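Local coordinates for protein L-Ala-D/L-Glu epimerase, a muconate lactonizing enzyme (Klebsiella pneumoniae subsp. pneumoniae MGH 78578, PDB 3FCP) that belongs to the mandelate racemase/muconate lactonizing enzyme family of the enolase superfamily and binds a magnesium ion, at residues Ser107-Glu110 against Thr111-Asp115. Sequence-based numbering, arbitrary orientation.
Sequences SAIE and TALLD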
loop_
_atom_site.group_PDB
_atom_site.type_symbol
_atom_site.label_atom_id
_atom_site.label_comp_id
_atom_site.label_asym_id
_atom_site.label_seq_id
_atom_site.Cartn_x
_atom_site.Cartn_y
_atom_site.Cartn_z
ATOM N N SER A 107 -27.046 25.801 -7.131
ATOM C CA SER A 107 -26.144 26.921 -7.375
ATOM C C SER A 107 -26.898 28.199 -7.759
ATOM O O SER A 107 -26.524 29.296 -7.337
ATOM C CB SER A 107 -25.147 26.561 -8.476
ATOM O OG SER A 107 -24.395 27.698 -8.848
ATOM N N ALA A 108 -27.943 28.060 -8.569
ATOM C CA ALA A 108 -28.739 29.220 -8.976
ATOM C C ALA A 108 -29.401 29.831 -7.741
ATOM O O ALA A 108 -29.415 31.049 -7.569
ATOM C CB ALA A 108 -29.803 28.807 -9.999
ATOM N N ILE A 109 -29.946 28.976 -6.881
ATOM C CA ILE A 109 -30.602 29.432 -5.658
ATOM C C ILE A 109 -29.619 30.065 -4.668
ATOM O O ILE A 109 -29.898 31.117 -4.085
ATOM C CB ILE A 109 -31.326 28.259 -4.941
ATOM C CG1 ILE A 109 -32.456 27.721 -5.825
ATOM C CG2 ILE A 109 -31.854 28.725 -3.584
ATOM C CD1 ILE A 109 -33.532 28.749 -6.155
ATOM N N GLU A 110 -28.474 29.419 -4.465
ATOM C CA GLU A 110 -27.477 29.943 -3.533
ATOM C C GLU A 110 -26.993 31.301 -4.023
ATOM O O GLU A 110 -26.766 32.219 -3.229
ATOM C CB GLU A 110 -26.288 28.980 -3.407
ATOM C CG GLU A 110 -25.316 29.369 -2.311
ATOM C CD GLU A 110 -24.164 28.389 -2.158
ATOM O OE1 GLU A 110 -23.104 28.604 -2.776
ATOM O OE2 GLU A 110 -24.330 27.400 -1.420
ATOM N N THR A 111 -26.843 31.428 -5.336
ATOM C CA THR A 111 -26.389 32.681 -5.925
ATOM C C THR A 111 -27.397 33.788 -5.628
ATOM O O THR A 111 -27.026 34.885 -5.197
ATOM C CB THR A 111 -26.234 32.556 -7.456
ATOM O OG1 THR A 111 -25.230 31.576 -7.756
ATOM C CG2 THR A 111 -25.831 33.908 -8.069
ATOM N N ALA A 112 -28.674 33.491 -5.848
ATOM C CA ALA A 112 -29.733 34.467 -5.618
ATOM C C ALA A 112 -29.801 34.860 -4.145
ATOM O O ALA A 112 -29.983 36.038 -3.814
ATOM C CB ALA A 112 -31.082 33.899 -6.087
ATOM N N LEU A 113 -29.660 33.874 -3.263
ATOM C CA LEU A 113 -29.692 34.124 -1.827
ATOM C C LEU A 113 -28.557 35.066 -1.449
ATOM O O LEU A 113 -28.751 35.998 -0.659
ATOM C CB LEU A 113 -29.553 32.810 -1.042
ATOM C CG LEU A 113 -30.790 31.907 -1.043
ATOM C CD1 LEU A 113 -30.439 30.534 -0.477
ATOM C CD2 LEU A 113 -31.891 32.573 -0.221
ATOM N N LEU A 114 -27.375 34.820 -2.007
ATOM C CA LEU A 114 -26.218 35.667 -1.729
ATOM C C LEU A 114 -26.397 37.062 -2.332
ATOM O O LEU A 114 -26.002 38.058 -1.731
ATOM C CB LEU A 114 -24.935 35.022 -2.269
ATOM C CG LEU A 114 -24.387 33.837 -1.460
ATOM C CD1 LEU A 114 -23.293 33.135 -2.245
ATOM C CD2 LEU A 114 -23.858 34.331 -0.115
ATOM N N ASP A 115 -26.985 37.131 -3.523
ATOM C CA ASP A 115 -27.224 38.421 -4.175
ATOM C C ASP A 115 -28.119 39.271 -3.272
ATOM O O ASP A 115 -27.811 40.426 -2.989
ATOM C CB ASP A 115 -27.894 38.204 -5.546
ATOM C CG ASP A 115 -28.103 39.505 -6.325
ATOM O OD1 ASP A 115 -27.300 40.449 -6.166
ATOM O OD2 ASP A 115 -29.068 39.573 -7.121
#
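Thr111 turns its hydroxyl back along the helix onto the carbonyl oxygen of Ser107, a worked example of how a helical threonine buries its polar branch. OG1 stands beside its own backbone N, anti to the carbonyl carbon (chi1 -62°), and donates to Ser107 O over 2.7 Å. The backbone N of Thr111 donates to that same Ser107 O at 2.9 Å in the ordinary i to i+4 bond. The two donors come from opposite faces of the carbonyl plane, each tilted about 30° from it, so one oxygen carries two bonds. The serine hydroxyl keeps more distance, with Ser107 OG 4.1 Å from Thr111 OG1.

Between Ile109 and Leu113 the side chains meet through carbon alone, alongside the backbone bond from Leu113 N to Ile109 O. They lie at an oblique angle to each other, with CG2 of Ile109 3.9 Å from CD1 of Leu113. CG of Leu113 folds beside its own N (chi1 -74°) and sits 3.3 Å from Ile109 O, the acceptor of that bond. Val38 and Leu40 of strand 33-42 and Leu91 and Met95 of helix 88-98 extend this apolar face of helix 103-121 within the N-terminal domain.

Glu110 sends an extended chain elsewhere: its CG still passes 4.3 Å from Leu114 CD1, while OE1 accepts from Asn282 N and OE2 is hydrogen-bonded to Ser283 OG. The chemistry implies a division of labour: the threonine hydroxyl spends its proton within its own helix, on Ser107 O, whereas the buried Glu110 carboxylate, its charge probably eased by these two bonds, links helix 103-121 of the N-terminal domain to the start of helix 283-294 in the barrel domain.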